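Local coordinates for S-adenosylmethionine:tRNA ribosyltransferase-isomerase (Thermus thermophilus, PDB 1WDI), which probably transfers and isomerizes the ribose of S-adenosylmethionine onto preQ1-modified tRNA, giving epoxyqueuosine in the queuosine pathway, at residues L58-S63 with L187-E192; G201-F206 with E249-V254. All blocks are in the same frame, centred on the assembly; numbering follows the deposited sequence.

Contact 1: L58-S63 with L187-E192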
loop_
_atom_site.group_PDB
_atom_site.type_symbol
_atom_site.label_atom_id
_atom_site.label_comp_id
_atom_site.label_asym_id
_atom_site.label_seq_id
_atom_site.Cartn_x
_atom_site.Cartn_y
_atom_site.Cartn_z
ATOM N N LEU A 58 9.910 10.647 7.152
ATOM C CA LEU A 58 9.253 9.350 7.084
ATOM C C LEU A 58 7.965 9.524 6.274
ATOM O O LEU A 58 7.072 10.279 6.662
ATOM C CB LEU A 58 8.949 8.876 8.506
ATOM C CG LEU A 58 8.847 7.390 8.856
ATOM C CD1 LEU A 58 10.046 6.627 8.317
ATOM C CD2 LEU A 58 8.775 7.253 10.374
ATOM N N VAL A 59 7.885 8.832 5.143
ATOM C CA VAL A 59 6.722 8.923 4.267
ATOM C C VAL A 59 5.903 7.629 4.287
ATOM O O VAL A 59 6.429 6.543 4.014
ATOM C CB VAL A 59 7.158 9.236 2.804
ATOM C CG1 VAL A 59 5.940 9.451 1.920
ATOM C CG2 VAL A 59 8.036 10.475 2.781
ATOM N N PHE A 60 4.619 7.766 4.617
ATOM C CA PHE A 60 3.681 6.649 4.691
ATOM C C PHE A 60 2.629 6.790 3.607
ATOM O O PHE A 60 2.536 7.816 2.931
ATOM C CB PHE A 60 2.888 6.644 6.008
ATOM C CG PHE A 60 3.728 6.658 7.250
ATOM C CD1 PHE A 60 4.359 7.825 7.671
ATOM C CD2 PHE A 60 3.834 5.517 8.033
ATOM C CE1 PHE A 60 5.082 7.852 8.865
ATOM C CE2 PHE A 60 4.562 5.535 9.233
ATOM C CZ PHE A 60 5.181 6.704 9.644
ATOM N N ASN A 61 1.810 5.759 3.472
ATOM C CA ASN A 61 0.717 5.809 2.524
ATOM C C ASN A 61 -0.563 5.587 3.323
ATOM O O ASN A 61 -0.614 4.740 4.213
ATOM C CB ASN A 61 0.872 4.729 1.447
ATOM C CG ASN A 61 0.116 3.458 1.774
ATOM O OD1 ASN A 61 -1.114 3.417 1.699
ATOM N ND2 ASN A 61 0.850 2.410 2.141
ATOM N N GLU A 62 -1.581 6.385 3.042
ATOM C CA GLU A 62 -2.865 6.217 3.706
ATOM C C GLU A 62 -3.862 6.020 2.581
ATOM O O GLU A 62 -4.026 6.890 1.731
ATOM C CB GLU A 62 -3.235 7.443 4.549
ATOM C CG GLU A 62 -3.087 8.784 3.853
ATOM C CD GLU A 62 -3.638 9.930 4.686
ATOM O OE1 GLU A 62 -3.416 9.941 5.917
ATOM O OE2 GLU A 62 -4.287 10.825 4.109
ATOM N N SER A 63 -4.502 4.858 2.566
ATOM C CA SER A 63 -5.472 4.539 1.529
ATOM C C SER A 63 -6.703 5.429 1.582
ATOM O O SER A 63 -7.247 5.696 2.654
ATOM C CB SER A 63 -5.899 3.072 1.641
ATOM O OG SER A 63 -4.819 2.205 1.342
ATOM N N LEU A 187 1.142 -0.999 9.227
ATOM C CA LEU A 187 0.381 -1.584 10.329
ATOM C C LEU A 187 1.219 -1.743 11.598
ATOM O O LEU A 187 0.676 -1.774 12.704
ATOM C CB LEU A 187 -0.175 -2.951 9.924
ATOM C CG LEU A 187 -1.026 -3.676 10.981
ATOM C CD1 LEU A 187 -2.417 -3.052 11.031
ATOM C CD2 LEU A 187 -1.130 -5.158 10.646
ATOM N N HIS A 188 2.536 -1.837 11.430
ATOM C CA HIS A 188 3.461 -2.015 12.553
ATOM C C HIS A 188 3.561 -0.825 13.495
ATOM O O HIS A 188 3.994 -0.971 14.641
ATOM C CB HIS A 188 4.856 -2.347 12.024
ATOM C CG HIS A 188 4.904 -3.595 11.201
ATOM N ND1 HIS A 188 4.628 -4.840 11.723
ATOM C CD2 HIS A 188 5.202 -3.793 9.895
ATOM C CE1 HIS A 188 4.757 -5.751 10.774
ATOM N NE2 HIS A 188 5.105 -5.142 9.655
ATOM N N PHE A 189 3.172 0.351 13.013
ATOM C CA PHE A 189 3.240 1.557 13.820
ATOM C C PHE A 189 2.049 1.722 14.757
ATOM O O PHE A 189 0.929 1.328 14.442
ATOM C CB PHE A 189 3.354 2.805 12.932
ATOM C CG PHE A 189 4.660 2.913 12.192
ATOM C CD1 PHE A 189 4.964 2.038 11.151
ATOM C CD2 PHE A 189 5.589 3.893 12.536
ATOM C CE1 PHE A 189 6.174 2.138 10.461
ATOM C CE2 PHE A 189 6.798 4.004 11.857
ATOM C CZ PHE A 189 7.093 3.121 10.810
ATOM N N THR A 190 2.310 2.315 15.914
ATOM C CA THR A 190 1.285 2.570 16.912
ATOM C C THR A 190 1.296 4.068 17.168
ATOM O O THR A 190 2.252 4.756 16.808
ATOM C CB THR A 190 1.617 1.894 18.249
ATOM O OG1 THR A 190 2.914 2.329 18.672
ATOM C CG2 THR A 190 1.602 0.367 18.117
ATOM N N PRO A 191 0.232 4.594 17.791
ATOM C CA PRO A 191 0.199 6.030 18.072
ATOM C C PRO A 191 1.413 6.422 18.916
ATOM O O PRO A 191 1.969 7.507 18.750
ATOM C CB PRO A 191 -1.122 6.197 18.825
ATOM C CG PRO A 191 -1.992 5.162 18.180
ATOM C CD PRO A 191 -1.063 3.964 18.110
ATOM N N GLU A 192 1.822 5.525 19.812
ATOM C CA GLU A 192 2.976 5.764 20.682
ATOM C C GLU A 192 4.263 5.912 19.872
ATOM O O GLU A 192 5.030 6.852 20.069
ATOM C CB GLU A 192 3.159 4.610 21.673
ATOM C CG GLU A 192 2.068 4.447 22.728
ATOM C CD GLU A 192 0.746 3.973 22.157
ATOM O OE1 GLU A 192 0.759 3.140 21.224
ATOM O OE2 GLU A 192 -0.310 4.426 22.654
#
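Phe60 drives the edge of its ring into the face of Phe189, a T-shaped (edge-to-face) pair whose planes stand 79° apart and whose centroids are 5.0 Å from each other. The atom that leads is Phe60 CE2, poised 3.6 Å above the Phe189 ring plane and over its centre. It is therefore almost equally far from all six ring carbons, 3.8 Å from Phe189 CE2 and 4.0 Å from Phe189 CG. Phe60 CZ, next along the edge, also lies 3.8 Å from Phe189 CE2. Such a meeting sets the slightly positive C-H rim of one ring against the electron-rich face of the other, a favourable way for two phenylalanines to fill a buried space where neither has a polar group to satisfy. With CG anti to the carbonyl carbon (chi1 -55°), Phe60 sends its ring out from the strand toward the facing loop. Leu58, two residues back and so on the same side of the strand, adds an aliphatic touch: its CD2 comes within 4.1 Å of Phe189 CE2, meeting the ring obliquely. A branched leucine suits this place because one methyl can reach the ring while the other, CD1, packs against Val254 of the neighbouring strand 253-256. The backbones stay well apart, 10.5 Å between Phe60 CA and Phe189 CA, and side chains alone make the contact. Phe189 sits in the short loop between a 3-10 segment and helix 191-199, just before the N-cap Thr190. Phe298 makes a second edge-to-face pair with it, while Phe206 stacks with Phe60. Leu194 and Leu197 of helix 191-199 and Val256 of strand 253-256 close in around the cluster, so that it packs this helix and the loop before it against strand 57-73.

Contact 2: G201-F206 with E249-V254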
loop_
_atom_site.group_PDB
_atom_site.type_symbol
_atom_site.label_atom_id
_atom_site.label_comp_id
_atom_site.label_asym_id
_atom_site.label_seq_id
_atom_site.Cartn_x
_atom_site.Cartn_y
_atom_site.Cartn_z
ATOM N N GLY A 201 11.902 14.822 16.340
ATOM C CA GLY A 201 12.046 15.603 15.123
ATOM C C GLY A 201 11.969 14.869 13.797
ATOM O O GLY A 201 12.455 15.377 12.790
ATOM N N VAL A 202 11.368 13.685 13.779
ATOM C CA VAL A 202 11.236 12.938 12.533
ATOM C C VAL A 202 9.947 13.373 11.852
ATOM O O VAL A 202 8.874 13.330 12.447
ATOM C CB VAL A 202 11.194 11.406 12.778
ATOM C CG1 VAL A 202 10.834 10.674 11.484
ATOM C CG2 VAL A 202 12.557 10.931 13.273
ATOM N N GLU A 203 10.057 13.810 10.605
ATOM C CA GLU A 203 8.879 14.247 9.878
ATOM C C GLU A 203 8.010 13.048 9.545
ATOM O O GLU A 203 8.516 11.978 9.203
ATOM C CB GLU A 203 9.281 14.967 8.590
ATOM C CG GLU A 203 10.020 16.264 8.813
ATOM C CD GLU A 203 10.197 17.059 7.536
ATOM O OE1 GLU A 203 9.292 17.005 6.678
ATOM O OE2 GLU A 203 11.227 17.752 7.399
ATOM N N LEU A 204 6.702 13.232 9.660
ATOM C CA LEU A 204 5.751 12.175 9.361
ATOM C C LEU A 204 4.889 12.704 8.218
ATOM O O LEU A 204 4.018 13.548 8.428
ATOM C CB LEU A 204 4.897 11.877 10.599
ATOM C CG LEU A 204 5.677 11.510 11.874
ATOM C CD1 LEU A 204 4.698 11.298 13.020
ATOM C CD2 LEU A 204 6.508 10.242 11.653
ATOM N N ARG A 205 5.151 12.221 7.006
ATOM C CA ARG A 205 4.419 12.676 5.823
ATOM C C ARG A 205 3.587 11.555 5.212
ATOM O O ARG A 205 4.030 10.405 5.164
ATOM C CB ARG A 205 5.405 13.203 4.779
ATOM C CG ARG A 205 6.360 14.266 5.294
ATOM C CD ARG A 205 5.643 15.572 5.616
ATOM N NE ARG A 205 6.593 16.605 6.013
ATOM C CZ ARG A 205 6.288 17.890 6.137
ATOM N NH1 ARG A 205 5.051 18.306 5.894
ATOM N NH2 ARG A 205 7.223 18.757 6.498
ATOM N N PHE A 206 2.393 11.893 4.725
ATOM C CA PHE A 206 1.508 10.893 4.139
ATOM C C PHE A 206 1.044 11.180 2.706
ATOM O O PHE A 206 0.499 12.253 2.417
ATOM C CB PHE A 206 0.257 10.717 5.014
ATOM C CG PHE A 206 0.549 10.294 6.434
ATOM C CD1 PHE A 206 1.113 11.186 7.345
ATOM C CD2 PHE A 206 0.243 9.008 6.864
ATOM C CE1 PHE A 206 1.365 10.803 8.662
ATOM C CE2 PHE A 206 0.492 8.611 8.180
ATOM C CZ PHE A 206 1.054 9.511 9.080
ATOM N N GLU A 249 18.457 19.531 1.030
ATOM C CA GLU A 249 19.229 19.745 2.250
ATOM C C GLU A 249 20.005 18.512 2.708
ATOM O O GLU A 249 20.571 18.501 3.798
ATOM C CB GLU A 249 18.305 20.213 3.374
ATOM C CG GLU A 249 17.460 21.417 2.997
ATOM C CD GLU A 249 16.550 21.868 4.122
ATOM O OE1 GLU A 249 16.076 21.003 4.894
ATOM O OE2 GLU A 249 16.298 23.086 4.223
ATOM N N GLY A 250 20.026 17.472 1.880
ATOM C CA GLY A 250 20.754 16.268 2.243
ATOM C C GLY A 250 20.140 15.436 3.360
ATOM O O GLY A 250 20.829 14.616 3.966
ATOM N N ARG A 251 18.856 15.643 3.644
ATOM C CA ARG A 251 18.178 14.875 4.688
ATOM C C ARG A 251 17.546 13.606 4.094
ATOM O O ARG A 251 17.124 13.593 2.941
ATOM C CB ARG A 251 17.127 15.748 5.384
ATOM C CG ARG A 251 17.750 16.897 6.195
ATOM C CD ARG A 251 16.722 17.679 7.025
ATOM N NE ARG A 251 15.865 18.561 6.233
ATOM C CZ ARG A 251 14.565 18.368 6.024
ATOM N NH1 ARG A 251 13.944 17.316 6.542
ATOM N NH2 ARG A 251 13.874 19.242 5.303
ATOM N N ARG A 252 17.484 12.541 4.884
ATOM C CA ARG A 252 16.946 11.268 4.403
ATOM C C ARG A 252 15.439 11.169 4.235
ATOM O O ARG A 252 14.670 11.622 5.084
ATOM C CB ARG A 252 17.391 10.126 5.319
ATOM C CG ARG A 252 18.894 10.013 5.488
ATOM C CD ARG A 252 19.258 8.749 6.240
ATOM N NE ARG A 252 18.724 8.729 7.605
ATOM C CZ ARG A 252 19.018 7.790 8.500
ATOM N NH1 ARG A 252 19.837 6.799 8.169
ATOM N NH2 ARG A 252 18.508 7.844 9.729
ATOM N N VAL A 253 15.030 10.566 3.120
ATOM C CA VAL A 253 13.625 10.326 2.845
ATOM C C VAL A 253 13.485 8.827 3.101
ATOM O O VAL A 253 14.080 8.007 2.396
ATOM C CB VAL A 253 13.264 10.662 1.381
ATOM C CG1 VAL A 253 11.815 10.290 1.100
ATOM C CG2 VAL A 253 13.472 12.148 1.132
ATOM N N VAL A 254 12.728 8.483 4.138
ATOM C CA VAL A 254 12.530 7.095 4.540
ATOM C C VAL A 254 11.141 6.611 4.159
ATOM O O VAL A 254 10.132 7.118 4.651
ATOM C CB VAL A 254 12.723 6.945 6.073
ATOM C CG1 VAL A 254 12.697 5.473 6.466
ATOM C CG2 VAL A 254 14.049 7.592 6.489
HETATM O O HOH W 1 11.247 18.375 4.644
#
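Glu203 and Arg251 are joined by a salt bridge, Arg251 NH1 donating to Glu203 OE2 at 2.9 Å. The bond is bent, with an N-H...O angle of 134°; it approaches from above the carboxylate plane, and the oxygen is tilted from the guanidinium plane. Water 1 makes a second link, giving a hydrogen to Glu203 OE2 and accepting one from Arg251 NH2, 2.8 Å from each.

Within each segment an arginine grips a glutamate side-on, both nitrogens converging on one oxygen. Arg205 NE, 2.8 Å from Glu203 OE1, meets the anti lone pair of that oxygen, while NH2 comes from above the carboxylate plane. Arg251 NE meets Glu249 OE1 nearly head-on to its C-O bond, and Arg251 NH2, 2.8 Å from Glu249 OE1, comes from above. Bending at chi3 (-74°) turns the Arg251 guanidinium between the two acids, where its N-H groups can serve both, and NH1 also reaches Gly55 O. Replacing Arg251 by an alanine removes the guanidinium and is likely to leave Glu249 without its two-nitrogen grip and Glu203 with Arg205 as its remaining mate in the network.

Both segments follow helices that end in Schellman motifs, with Gly201 and Gly250 as the C-prime residues at positive phi. The whole is a surface salt-bridge network at the start of strand 203-211 and in the loop leading into strand 253-256, the parallel neighbours of strand 57-73 in an alpha/beta arrangement.

Overall arrangement
Contact 1 belongs to the buried core and contact 2 to the surface, their centres about 14 Å apart, yet both depend on the same mixed sheet. Strand 57-73 lies between strands 203-211 and 253-256; Leu58 O and Phe60 N each form a probable backbone hydrogen bond with Arg205 on one side, and Leu58 packs on Val254 on the other. Helix 191-199 leads on into strand 203-211, so the element that begins at contact 1 delivers the chain to contact 2. Their chemistry follows their depth. Aromatic and aliphatic groups meet without polar bonds in 58-63 with 187-192, whereas 201-206 with 249-254 is held by charged side chains and a bridging water.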